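Local coordinates for protein carbohydrate kinase, FGGY (Novosphingobium aromaticivorans, PDB 3H6E) that probably acts as a carbohydrate kinase of the FGGY family, passing phosphate from ATP to a sugar-like substrate, at residues A[106-109]-A[110-113]; A[150-153]-A[154-157]; A[307-310]-A[311-315]; A[360-363]-A[364-367]; A[377-380]-A[381-385]. One frame throughout, in Å; residues are numbered along the deposited sequence.

Interaction 1. Residues A[106-109]-A[110-113]; sequences ADYR and SQRD
R112 folds back onto Y108 where helix 102-109 ends, in the actin-like N-terminal domain of this FGGY-family kinase. CG of R112 lies 4.0 Å from the centroid of the Y108 ring. This is a CH-pi contact over one face, shifted toward the rim. Next along the chain, R112 CD comes 3.7 Å from Y108 CE2. The guanidinium does not stack on the ring, because the two planes are 74° apart. At chi1 176° the Y108 ring turns away from its own backbone N and toward the loop after the helix. The R112 chain bends at chi3 (81°), which turns its nitrogens off the ring. Its NH2 then meets D176 in a salt bridge, and Y108 OH bonds to the other oxygen of that carboxylate. R109 runs alongside R112 and points the same way, with the two CD atoms 4.0 Å apart. Their guanidinium planes are strongly twisted against each other. The backbone closes the helix with S110 N to A106 O at 3.1 Å. A second bond follows, from Q111 N to Y108 O. A water donates to R109 O at 2.6 Å and accepts from R112 NH1 at 3.1 Å.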
loop_
_atom_site.group_PDB
_atom_site.type_symbol
_atom_site.label_atom_id
_atom_site.label_comp_id
_atom_site.label_asym_id
_atom_site.label_seq_id
_atom_site.Cartn_x
_atom_site.Cartn_y
_atom_site.Cartn_z
ATOM N N ALA A 106 13.237 10.616 -19.516
ATOM C CA ALA A 106 13.339 9.804 -20.726
ATOM C C ALA A 106 14.669 9.064 -20.763
ATOM O O ALA A 106 14.722 7.874 -21.083
ATOM C CB ALA A 106 13.176 10.670 -21.964
ATOM N N ASP A 107 15.740 9.778 -20.432
ATOM C CA ASP A 107 17.061 9.174 -20.325
ATOM C C ASP A 107 17.019 7.990 -19.370
ATOM O O ASP A 107 17.561 6.923 -19.660
ATOM C CB ASP A 107 18.090 10.198 -19.835
ATOM C CG ASP A 107 18.379 11.274 -20.863
ATOM O OD1 ASP A 107 17.518 11.500 -21.742
ATOM O OD2 ASP A 107 19.463 11.892 -20.790
ATOM N N TYR A 108 16.374 8.188 -18.225
ATOM C CA TYR A 108 16.235 7.121 -17.246
ATOM C C TYR A 108 15.349 6.003 -17.782
ATOM O O TYR A 108 15.708 4.829 -17.717
ATOM C CB TYR A 108 15.670 7.656 -15.931
ATOM C CG TYR A 108 15.420 6.563 -14.920
ATOM C CD1 TYR A 108 16.480 5.860 -14.358
ATOM C CD2 TYR A 108 14.128 6.229 -14.528
ATOM C CE1 TYR A 108 16.264 4.855 -13.434
ATOM C CE2 TYR A 108 13.900 5.226 -13.603
ATOM C CZ TYR A 108 14.973 4.541 -13.061
ATOM O OH TYR A 108 14.756 3.540 -12.143
ATOM N N ARG A 109 14.195 6.379 -18.320
ATOM C CA ARG A 109 13.222 5.409 -18.816
ATOM C C ARG A 109 13.816 4.398 -19.796
ATOM O O ARG A 109 13.384 3.246 -19.839
ATOM C CB ARG A 109 12.043 6.125 -19.479
ATOM C CG ARG A 109 11.028 6.667 -18.509
ATOM C CD ARG A 109 10.251 5.553 -17.852
ATOM N NE ARG A 109 9.427 6.047 -16.754
ATOM C CZ ARG A 109 8.264 6.668 -16.915
ATOM N NH1 ARG A 109 7.792 6.877 -18.135
ATOM N NH2 ARG A 109 7.579 7.082 -15.855
ATOM N N SER A 110 14.798 4.829 -20.583
ATOM C CA SER A 110 15.323 3.995 -21.666
ATOM C C SER A 110 16.446 3.072 -21.208
ATOM O O SER A 110 17.019 2.336 -22.009
ATOM C CB SER A 110 15.784 4.855 -22.854
ATOM O OG SER A 110 16.759 5.808 -22.461
ATOM N N GLN A 111 16.744 3.101 -19.916
ATOM C CA GLN A 111 17.848 2.319 -19.372
ATOM C C GLN A 111 17.395 1.396 -18.226
ATOM O O GLN A 111 18.202 0.694 -17.616
ATOM C CB GLN A 111 18.995 3.263 -18.971
ATOM C CG GLN A 111 19.890 2.792 -17.855
ATOM C CD GLN A 111 19.316 3.114 -16.496
ATOM O OE1 GLN A 111 18.153 3.509 -16.377
ATOM N NE2 GLN A 111 20.126 2.953 -15.462
ATOM N N ARG A 112 16.090 1.380 -17.967
ATOM C CA ARG A 112 15.505 0.515 -16.940
ATOM C C ARG A 112 15.547 -0.973 -17.314
ATOM O O ARG A 112 15.640 -1.333 -18.492
ATOM C CB ARG A 112 14.059 0.935 -16.661
ATOM C CG ARG A 112 13.920 2.264 -15.927
ATOM C CD ARG A 112 12.478 2.766 -15.951
ATOM N NE ARG A 112 11.628 2.136 -14.939
ATOM C CZ ARG A 112 10.757 1.156 -15.175
ATOM N NH1 ARG A 112 10.607 0.666 -16.397
ATOM N NH2 ARG A 112 10.028 0.663 -14.182
ATOM N N ASP A 113 15.484 -1.834 -16.300
ATOM C CA ASP A 113 15.421 -3.278 -16.514
ATOM C C ASP A 113 14.036 -3.667 -17.018
ATOM O O ASP A 113 13.102 -2.881 -16.918
ATOM C CB ASP A 113 15.726 -4.025 -15.215
ATOM C CG ASP A 113 17.195 -4.034 -14.880
ATOM O OD1 ASP A 113 18.015 -3.871 -15.801
ATOM O OD2 ASP A 113 17.533 -4.212 -13.695
HETATM O O HOH W 1 11.355 1.845 -19.185
#

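Interaction 2. Residues A[150-153]-A[154-157]; sequences LPWA and QYWA
The indole of W152 receives the edge of W156 on one face. The pair is edge-to-face: the six-membered ring of W152 and the five-membered ring of W156 have centroids 4.3 Å apart, with planes at 81°. NE1 of W156 is the atom that points onto that face, offset toward the rim. Y155 lies almost parallel to W152, but slid away, so the two rings barely overlap. Their nearest carbons are W152 CZ3 and Y155 CD2, 4.2 Å apart. Y155 CD2 in turn sits over the centre of a face of W156. At chi1 176° the W152 ring swings toward the following turn, where W156 meets it. W152 NE1 donates to L13 O, which probably helps to fix the turn of the ring. If W152 were an alanine, the edge of W156 would probably be left without a face to meet, and L13 O without this donor. The backbone bond from W156 N to A153 O is weak, at 3.3 Å. Beyond the cluster, helix 50-63 touches W156 through T53 and L57. This is a buried aromatic cluster at a strand-to-helix junction, where strand 148-151 runs straight into helix 152-159 in the actin-like N-terminal domain.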
loop_
_atom_site.group_PDB
_atom_site.type_symbol
_atom_site.label_atom_id
_atom_site.label_comp_id
_atom_site.label_asym_id
_atom_site.label_seq_id
_atom_site.Cartn_x
_atom_site.Cartn_y
_atom_site.Cartn_z
ATOM N N LEU A 150 19.123 4.520 1.940
ATOM C CA LEU A 150 18.345 3.982 3.037
ATOM C C LEU A 150 16.880 4.393 2.895
ATOM O O LEU A 150 16.565 5.584 2.839
ATOM C CB LEU A 150 18.938 4.512 4.345
ATOM C CG LEU A 150 18.511 3.946 5.692
ATOM C CD1 LEU A 150 19.528 4.294 6.758
ATOM C CD2 LEU A 150 17.184 4.514 6.050
ATOM N N PRO A 151 15.976 3.404 2.831
ATOM C CA PRO A 151 14.551 3.687 2.632
ATOM C C PRO A 151 13.984 4.623 3.699
ATOM O O PRO A 151 14.546 4.737 4.784
ATOM C CB PRO A 151 13.901 2.302 2.743
ATOM C CG PRO A 151 14.988 1.345 2.393
ATOM C CD PRO A 151 16.242 1.959 2.936
ATOM N N TRP A 152 12.873 5.277 3.375
ATOM C CA TRP A 152 12.231 6.255 4.250
ATOM C C TRP A 152 11.903 5.689 5.633
ATOM O O TRP A 152 12.228 6.294 6.655
ATOM C CB TRP A 152 10.972 6.780 3.560
ATOM C CG TRP A 152 10.121 7.733 4.353
ATOM C CD1 TRP A 152 8.803 7.579 4.671
ATOM C CD2 TRP A 152 10.517 9.001 4.895
ATOM N NE1 TRP A 152 8.356 8.665 5.380
ATOM C CE2 TRP A 152 9.388 9.552 5.532
ATOM C CE3 TRP A 152 11.715 9.719 4.906
ATOM C CZ2 TRP A 152 9.424 10.784 6.179
ATOM C CZ3 TRP A 152 11.747 10.942 5.548
ATOM C CH2 TRP A 152 10.611 11.462 6.175
ATOM N N ALA A 153 11.269 4.523 5.664
ATOM C CA ALA A 153 10.902 3.892 6.924
ATOM C C ALA A 153 12.129 3.640 7.803
ATOM O O ALA A 153 12.119 3.928 9.003
ATOM C CB ALA A 153 10.159 2.591 6.662
ATOM N N GLN A 154 13.182 3.098 7.198
ATOM C CA GLN A 154 14.403 2.775 7.927
ATOM C C GLN A 154 15.145 4.032 8.344
ATOM O O GLN A 154 15.955 4.004 9.272
ATOM C CB GLN A 154 15.320 1.877 7.091
ATOM C CG GLN A 154 14.866 0.436 7.028
ATOM C CD GLN A 154 13.443 0.307 6.525
ATOM O OE1 GLN A 154 12.554 -0.129 7.254
ATOM N NE2 GLN A 154 13.216 0.711 5.279
ATOM N N TYR A 155 14.874 5.138 7.658
ATOM C CA TYR A 155 15.562 6.382 7.975
ATOM C C TYR A 155 15.273 6.767 9.413
ATOM O O TYR A 155 16.137 7.275 10.130
ATOM C CB TYR A 155 15.144 7.528 7.053
ATOM C CG TYR A 155 15.539 8.859 7.640
ATOM C CD1 TYR A 155 16.856 9.290 7.595
ATOM C CD2 TYR A 155 14.609 9.662 8.289
ATOM C CE1 TYR A 155 17.233 10.495 8.153
ATOM C CE2 TYR A 155 14.977 10.873 8.848
ATOM C CZ TYR A 155 16.292 11.284 8.776
ATOM O OH TYR A 155 16.677 12.486 9.327
ATOM N N TRP A 156 14.042 6.513 9.829
ATOM C CA TRP A 156 13.605 6.899 11.153
ATOM C C TRP A 156 14.174 5.971 12.214
ATOM O O TRP A 156 14.392 6.379 13.352
ATOM C CB TRP A 156 12.080 6.972 11.188
ATOM C CG TRP A 156 11.595 8.045 10.279
ATOM C CD1 TRP A 156 10.960 7.890 9.081
ATOM C CD2 TRP A 156 11.766 9.456 10.464
ATOM N NE1 TRP A 156 10.700 9.118 8.523
ATOM C CE2 TRP A 156 11.186 10.096 9.352
ATOM C CE3 TRP A 156 12.342 10.239 11.470
ATOM C CZ2 TRP A 156 11.163 11.486 9.218
ATOM C CZ3 TRP A 156 12.321 11.614 11.334
ATOM C CH2 TRP A 156 11.736 12.224 10.216
ATOM N N ALA A 157 14.435 4.727 11.828
ATOM C CA ALA A 157 15.066 3.772 12.733
ATOM C C ALA A 157 16.554 4.081 12.922
ATOM O O ALA A 157 17.184 3.562 13.832
ATOM C CB ALA A 157 14.865 2.342 12.244
#

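Interaction 3. Residues A[307-310]-A[311-315]; sequences LIEI and DTRRV
R313 is gripped by E309 and by the backbone of I308. E309 OE1 forms a salt bridge with R313 NH2 at 2.8 Å. The two side chains lie side by side, but carboxylate and guanidinium planes are 72° apart. R313 NE donates to I308 O at 3.1 Å, with the oxygen somewhat out of the guanidinium plane. I310 N reaches the same oxygen from the opposite face of its carbonyl plane, so I308 O holds two donors. R313 N makes a nearly straight bond to I310 O, 2.9 Å long with an angle of 170° at the hydrogen. That donor sits above the carbonyl plane. These bonds shape the turn that follows the C-terminal end of helix 300-308. E309 leaves the helix with positive phi, and a short 3-10 segment, 311-312, follows. The R313 chain bends at chi3 (-76°), which brings its guanidinium back to E309 and the I308 carbonyl. I310 lays its CD1 over one face of that group, 3.5 Å from R313 NH1. W363 adds a cation-pi contact to the same arginine. T312 CB packs on I310 CD1 at 3.9 Å. Further in, I308 CB touches R313 O at 3.4 Å, and I308 CG2 meets V315 CG1 at 4.3 Å.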
loop_
_atom_site.group_PDB
_atom_site.type_symbol
_atom_site.label_atom_id
_atom_site.label_comp_id
_atom_site.label_asym_id
_atom_site.label_seq_id
_atom_site.Cartn_x
_atom_site.Cartn_y
_atom_site.Cartn_z
ATOM N N LEU A 307 -19.235 8.341 -11.542
ATOM C CA LEU A 307 -20.632 7.936 -11.687
ATOM C C LEU A 307 -21.583 8.632 -10.711
ATOM O O LEU A 307 -22.633 9.123 -11.111
ATOM C CB LEU A 307 -20.777 6.418 -11.535
ATOM C CG LEU A 307 -20.516 5.508 -12.740
ATOM C CD1 LEU A 307 -20.692 6.283 -14.036
ATOM C CD2 LEU A 307 -19.138 4.872 -12.667
ATOM N N ILE A 308 -21.225 8.665 -9.432
ATOM C CA ILE A 308 -22.122 9.208 -8.411
ATOM C C ILE A 308 -21.901 10.699 -8.137
ATOM O O ILE A 308 -22.638 11.311 -7.365
ATOM C CB ILE A 308 -22.073 8.388 -7.100
ATOM C CG1 ILE A 308 -20.632 8.172 -6.643
ATOM C CG2 ILE A 308 -22.766 7.051 -7.286
ATOM C CD1 ILE A 308 -20.093 9.285 -5.789
ATOM N N GLU A 309 -20.875 11.265 -8.768
ATOM C CA GLU A 309 -20.657 12.712 -8.789
ATOM C C GLU A 309 -20.209 13.340 -7.466
ATOM O O GLU A 309 -19.191 14.028 -7.426
ATOM C CB GLU A 309 -21.895 13.433 -9.335
ATOM C CG GLU A 309 -22.254 13.036 -10.762
ATOM C CD GLU A 309 -23.482 13.765 -11.289
ATOM O OE1 GLU A 309 -24.042 14.609 -10.557
ATOM O OE2 GLU A 309 -23.887 13.492 -12.440
ATOM N N ILE A 310 -20.957 13.109 -6.389
ATOM C CA ILE A 310 -20.700 13.810 -5.130
ATOM C C ILE A 310 -20.673 12.897 -3.903
ATOM O O ILE A 310 -21.293 11.835 -3.893
ATOM C CB ILE A 310 -21.733 14.944 -4.899
ATOM C CG1 ILE A 310 -23.158 14.389 -4.939
ATOM C CG2 ILE A 310 -21.570 16.050 -5.935
ATOM C CD1 ILE A 310 -24.224 15.456 -4.845
ATOM N N ASP A 311 -19.959 13.336 -2.869
ATOM C CA ASP A 311 -19.827 12.583 -1.621
ATOM C C ASP A 311 -21.179 12.120 -1.096
ATOM O O ASP A 311 -21.281 11.103 -0.406
ATOM C CB ASP A 311 -19.162 13.444 -0.543
ATOM C CG ASP A 311 -17.680 13.650 -0.781
ATOM O OD1 ASP A 311 -16.953 13.885 0.209
ATOM O OD2 ASP A 311 -17.238 13.576 -1.946
ATOM N N THR A 312 -22.210 12.889 -1.418
ATOM C CA THR A 312 -23.556 12.656 -0.915
ATOM C C THR A 312 -24.179 11.362 -1.444
ATOM O O THR A 312 -25.141 10.841 -0.873
ATOM C CB THR A 312 -24.461 13.869 -1.236
ATOM O OG1 THR A 312 -24.437 14.778 -0.129
ATOM C CG2 THR A 312 -25.894 13.438 -1.504
ATOM N N ARG A 313 -23.621 10.837 -2.528
ATOM C CA ARG A 313 -24.162 9.631 -3.143
ATOM C C ARG A 313 -23.125 8.503 -3.185
ATOM O O ARG A 313 -23.221 7.577 -3.991
ATOM C CB ARG A 313 -24.721 9.953 -4.534
ATOM C CG ARG A 313 -25.759 11.071 -4.509
ATOM C CD ARG A 313 -26.489 11.216 -5.834
ATOM N NE ARG A 313 -25.669 11.887 -6.838
ATOM C CZ ARG A 313 -25.826 13.153 -7.214
ATOM N NH1 ARG A 313 -26.787 13.897 -6.679
ATOM N NH2 ARG A 313 -25.027 13.675 -8.136
ATOM N N ARG A 314 -22.133 8.591 -2.303
ATOM C CA ARG A 314 -21.164 7.513 -2.123
ATOM C C ARG A 314 -21.883 6.203 -1.813
ATOM O O ARG A 314 -22.763 6.157 -0.954
ATOM C CB ARG A 314 -20.195 7.848 -0.990
ATOM C CG ARG A 314 -18.919 8.551 -1.420
ATOM C CD ARG A 314 -18.110 8.965 -0.200
ATOM N NE ARG A 314 -16.669 8.896 -0.429
ATOM C CZ ARG A 314 -15.903 9.943 -0.719
ATOM N NH1 ARG A 314 -16.441 11.151 -0.821
ATOM N NH2 ARG A 314 -14.598 9.783 -0.905
ATOM N N VAL A 315 -21.494 5.136 -2.501
ATOM C CA VAL A 315 -22.176 3.851 -2.379
ATOM C C VAL A 315 -21.906 3.114 -1.063
ATOM O O VAL A 315 -22.434 2.024 -0.844
ATOM C CB VAL A 315 -21.807 2.914 -3.536
ATOM C CG1 VAL A 315 -22.145 3.561 -4.871
ATOM C CG2 VAL A 315 -20.328 2.543 -3.461
#

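Interaction 4. Residues A[360-363]-A[364-367]; sequences PEDW and FERR
D362 caps the first turn of helix 363-384 by accepting from E365 N. The capping bond is weak, with D362 OD1 and E365 N 3.3 Å apart. D362 has chi1 at 64°, which places its CG between the backbone N and C and turns the carboxylate toward E365. The E365 chain crosses it obliquely. OD2 of D362 comes 3.3 Å from OE1 of E365, so two like charges lie close, which is probably unfavourable. R336 makes a weak, long ion pair with E365. R366 N donates to D362 O at 3.1 Å, a normal helical bond. The R366 guanidinium returns over the loop. One face lies over P360 O, while E361 O and D362 O are at its edge. The R366 NH2 to E361 O distance is 3.2 Å. R366 CZ also stands over the six-membered ring of W363, 5.3 Å from its centroid, at most a weak cation-pi attraction. With a leucine in place of R366, the carbonyls of P360 and E361 would probably lose the positive charge that lies against them. P360 CB packs on E365 CB at 3.6 Å. R367 CG meets the edge of the W363 ring, and its guanidinium pairs with D320. The loop after strand 355-357 leads into helix 363-384, whose first turn packs against helices 321-326 and 328-333 through F364, E365 and R367.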
loop_
_atom_site.group_PDB
_atom_site.type_symbol
_atom_site.label_atom_id
_atom_site.label_comp_id
_atom_site.label_asym_id
_atom_site.label_seq_id
_atom_site.Cartn_x
_atom_site.Cartn_y
_atom_site.Cartn_z
ATOM N N PRO A 360 -29.911 3.255 -15.844
ATOM C CA PRO A 360 -31.006 3.514 -14.906
ATOM C C PRO A 360 -31.170 5.018 -14.778
ATOM O O PRO A 360 -30.190 5.749 -14.923
ATOM C CB PRO A 360 -30.497 2.920 -13.584
ATOM C CG PRO A 360 -29.274 2.117 -13.937
ATOM C CD PRO A 360 -28.708 2.751 -15.165
ATOM N N GLU A 361 -32.385 5.482 -14.522
ATOM C CA GLU A 361 -32.622 6.916 -14.451
ATOM C C GLU A 361 -32.747 7.404 -13.013
ATOM O O GLU A 361 -32.914 8.596 -12.764
ATOM C CB GLU A 361 -33.843 7.297 -15.291
ATOM C CG GLU A 361 -33.578 7.209 -16.788
ATOM C CD GLU A 361 -34.846 7.060 -17.603
ATOM O OE1 GLU A 361 -35.945 7.187 -17.020
ATOM O OE2 GLU A 361 -34.741 6.811 -18.824
ATOM N N ASP A 362 -32.646 6.476 -12.068
ATOM C CA ASP A 362 -32.643 6.834 -10.657
ATOM C C ASP A 362 -31.276 6.547 -10.039
ATOM O O ASP A 362 -30.521 5.711 -10.538
ATOM C CB ASP A 362 -33.744 6.087 -9.902
ATOM C CG ASP A 362 -33.525 4.589 -9.893
ATOM O OD1 ASP A 362 -33.504 4.004 -8.786
ATOM O OD2 ASP A 362 -33.365 4.004 -10.991
ATOM N N TRP A 363 -30.968 7.239 -8.946
ATOM C CA TRP A 363 -29.652 7.146 -8.326
ATOM C C TRP A 363 -29.361 5.790 -7.688
ATOM O O TRP A 363 -28.286 5.233 -7.884
ATOM C CB TRP A 363 -29.444 8.279 -7.315
ATOM C CG TRP A 363 -29.062 9.566 -7.975
ATOM C CD1 TRP A 363 -29.823 10.695 -8.086
ATOM C CD2 TRP A 363 -27.825 9.849 -8.638
ATOM N NE1 TRP A 363 -29.131 11.667 -8.768
ATOM C CE2 TRP A 363 -27.902 11.172 -9.118
ATOM C CE3 TRP A 363 -26.659 9.113 -8.867
ATOM C CZ2 TRP A 363 -26.857 11.773 -9.819
ATOM C CZ3 TRP A 363 -25.623 9.711 -9.558
ATOM C CH2 TRP A 363 -25.729 11.028 -10.028
ATOM N N PHE A 364 -30.314 5.259 -6.932
ATOM C CA PHE A 364 -30.100 3.993 -6.240
ATOM C C PHE A 364 -29.734 2.862 -7.194
ATOM O O PHE A 364 -28.847 2.062 -6.903
ATOM C CB PHE A 364 -31.320 3.614 -5.400
ATOM C CG PHE A 364 -31.392 4.338 -4.089
ATOM C CD1 PHE A 364 -32.110 5.515 -3.971
ATOM C CD2 PHE A 364 -30.731 3.846 -2.978
ATOM C CE1 PHE A 364 -32.173 6.183 -2.763
ATOM C CE2 PHE A 364 -30.785 4.512 -1.770
ATOM C CZ PHE A 364 -31.508 5.680 -1.661
ATOM N N GLU A 365 -30.413 2.800 -8.334
ATOM C CA GLU A 365 -30.143 1.756 -9.314
ATOM C C GLU A 365 -28.854 2.039 -10.070
ATOM O O GLU A 365 -28.177 1.118 -10.527
ATOM C CB GLU A 365 -31.309 1.609 -10.292
ATOM C CG GLU A 365 -32.560 1.012 -9.673
ATOM C CD GLU A 365 -33.590 0.610 -10.711
ATOM O OE1 GLU A 365 -33.328 0.805 -11.917
ATOM O OE2 GLU A 365 -34.660 0.095 -10.317
ATOM N N ARG A 366 -28.519 3.317 -10.203
ATOM C CA ARG A 366 -27.271 3.701 -10.844
ATOM C C ARG A 366 -26.126 3.496 -9.854
ATOM O O ARG A 366 -25.040 3.058 -10.225
ATOM C CB ARG A 366 -27.333 5.154 -11.328
ATOM C CG ARG A 366 -26.806 5.343 -12.745
ATOM C CD ARG A 366 -26.846 6.798 -13.205
ATOM N NE ARG A 366 -28.177 7.385 -13.087
ATOM C CZ ARG A 366 -28.636 8.357 -13.870
ATOM N NH1 ARG A 366 -27.876 8.846 -14.844
ATOM N NH2 ARG A 366 -29.861 8.835 -13.686
ATOM N N ARG A 367 -26.393 3.795 -8.587
ATOM C CA ARG A 367 -25.413 3.628 -7.521
ATOM C C ARG A 367 -25.164 2.151 -7.220
ATOM O O ARG A 367 -24.055 1.754 -6.859
ATOM C CB ARG A 367 -25.875 4.344 -6.250
ATOM C CG ARG A 367 -25.882 5.861 -6.339
ATOM C CD ARG A 367 -25.669 6.469 -4.967
ATOM N NE ARG A 367 -26.788 6.218 -4.065
ATOM C CZ ARG A 367 -26.686 6.194 -2.740
ATOM N NH1 ARG A 367 -25.510 6.386 -2.158
ATOM N NH2 ARG A 367 -27.759 5.964 -1.993
#

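Interaction 5. Residues A[377-380]-A[381-385]; sequences VADT and ALDLI
The contact lies at the C-terminal end of helix 363-384 in the C-terminal domain. Four i to i+4 backbone bonds hold it. A381 N reaches V377 O at 3.0 Å, and L382 N reaches A378 O at 2.8 Å, the straightest of the four. D383 N bonds D379 O, and L384 N bonds T380 O. One turn apart, D379 and D383 bring their OD2 atoms to 3.9 Å. The carboxylate planes are 75° apart. Two negative charges this close would probably repel, but each has an arginine. D379 OD2 forms a salt bridge with R461, and D383 OD1 forms one with R411. D379 CG lies anti to the backbone N (chi1 175°), whereas D383 CG lies beside its N (chi1 -75°), and the two groups converge. In the fold, the helix lies against the mixed sheet of this domain. V377 and A378 touch F298 of strand 292-298, and L382 touches A263 of strand 261-266. L382 also lays CD1 beside A378 O at 3.3 Å, and A381 CB sits 3.5 Å from V377 O. T380 OG1 and Y349 OH are hydrogen-bonded. L384 CD1 approaches T380 O at 3.6 Å. I385 N makes a weak bond to L382 O at 3.5 Å.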
loop_
_atom_site.group_PDB
_atom_site.type_symbol
_atom_site.label_atom_id
_atom_site.label_comp_id
_atom_site.label_asym_id
_atom_site.label_seq_id
_atom_site.Cartn_x
_atom_site.Cartn_y
_atom_site.Cartn_z
ATOM N N VAL A 377 -14.583 -5.743 -12.426
ATOM C CA VAL A 377 -13.230 -5.322 -12.754
ATOM C C VAL A 377 -12.255 -5.820 -11.689
ATOM O O VAL A 377 -11.117 -6.172 -11.996
ATOM C CB VAL A 377 -13.116 -3.789 -12.898
ATOM C CG1 VAL A 377 -11.686 -3.393 -13.246
ATOM C CG2 VAL A 377 -14.083 -3.279 -13.956
ATOM N N ALA A 378 -12.706 -5.852 -10.438
ATOM C CA ALA A 378 -11.903 -6.422 -9.362
ATOM C C ALA A 378 -11.745 -7.915 -9.606
ATOM O O ALA A 378 -10.694 -8.494 -9.341
ATOM C CB ALA A 378 -12.548 -6.172 -8.011
ATOM N N ASP A 379 -12.804 -8.524 -10.129
ATOM C CA ASP A 379 -12.802 -9.943 -10.458
ATOM C C ASP A 379 -11.734 -10.259 -11.500
ATOM O O ASP A 379 -10.996 -11.231 -11.372
ATOM C CB ASP A 379 -14.177 -10.359 -10.980
ATOM C CG ASP A 379 -14.208 -11.795 -11.452
ATOM O OD1 ASP A 379 -14.314 -12.698 -10.593
ATOM O OD2 ASP A 379 -14.128 -12.015 -12.681
ATOM N N THR A 380 -11.663 -9.429 -12.535
ATOM C CA THR A 380 -10.647 -9.581 -13.567
ATOM C C THR A 380 -9.248 -9.370 -12.992
ATOM O O THR A 380 -8.310 -10.085 -13.344
ATOM C CB THR A 380 -10.884 -8.592 -14.730
ATOM O OG1 THR A 380 -12.079 -8.958 -15.429
ATOM C CG2 THR A 380 -9.713 -8.599 -15.703
ATOM N N ALA A 381 -9.116 -8.388 -12.104
ATOM C CA ALA A 381 -7.824 -8.056 -11.513
ATOM C C ALA A 381 -7.306 -9.154 -10.586
ATOM O O ALA A 381 -6.123 -9.490 -10.609
ATOM C CB ALA A 381 -7.902 -6.734 -10.781
ATOM N N LEU A 382 -8.200 -9.706 -9.774
ATOM C CA LEU A 382 -7.850 -10.799 -8.878
ATOM C C LEU A 382 -7.379 -12.020 -9.655
ATOM O O LEU A 382 -6.492 -12.744 -9.210
ATOM C CB LEU A 382 -9.047 -11.171 -7.997
ATOM C CG LEU A 382 -9.360 -10.219 -6.836
ATOM C CD1 LEU A 382 -10.853 -10.184 -6.527
ATOM C CD2 LEU A 382 -8.536 -10.579 -5.598
ATOM N N ASP A 383 -7.975 -12.243 -10.821
ATOM C CA ASP A 383 -7.617 -13.385 -11.663
ATOM C C ASP A 383 -6.271 -13.226 -12.365
ATOM O O ASP A 383 -5.564 -14.208 -12.574
ATOM C CB ASP A 383 -8.718 -13.670 -12.686
ATOM C CG ASP A 383 -9.921 -14.344 -12.064
ATOM O OD1 ASP A 383 -9.774 -14.884 -10.946
ATOM O OD2 ASP A 383 -11.005 -14.338 -12.686
ATOM N N LEU A 384 -5.923 -11.997 -12.735
ATOM C CA LEU A 384 -4.618 -11.719 -13.341
ATOM C C LEU A 384 -3.448 -12.206 -12.489
ATOM O O LEU A 384 -2.388 -12.522 -13.018
ATOM C CB LEU A 384 -4.456 -10.222 -13.618
ATOM C CG LEU A 384 -4.645 -9.716 -15.051
ATOM C CD1 LEU A 384 -5.677 -10.536 -15.809
ATOM C CD2 LEU A 384 -5.005 -8.235 -15.054
ATOM N N ILE A 385 -3.641 -12.267 -11.175
ATOM C CA ILE A 385 -2.558 -12.619 -10.259
ATOM C C ILE A 385 -2.772 -13.971 -9.581
ATOM O O ILE A 385 -1.979 -14.376 -8.734
ATOM C CB ILE A 385 -2.345 -11.529 -9.176
ATOM C CG1 ILE A 385 -3.645 -11.272 -8.410
ATOM C CG2 ILE A 385 -1.840 -10.238 -9.806
ATOM C CD1 ILE A 385 -3.507 -10.260 -7.289
#

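The five contacts follow one another along the chain, and none nests in or crosses another. Interaction 1 closes the turn after helix 102-109. Interaction 2 joins strand 148-151 to helix 152-159 in the same N-terminal domain, its centre about 26 Å from that of interaction 1. The other three lie in the C-terminal domain. Interaction 3 closes the turn after helix 300-308. Interaction 4 starts helix 363-384, and interaction 5 ends it, with centres about 26 Å apart. Interactions 3 and 4 touch: R313 O probably accepts a hydrogen bond from R367 NH1. Together they tie the end of helix 300-308 to the start of helix 363-384.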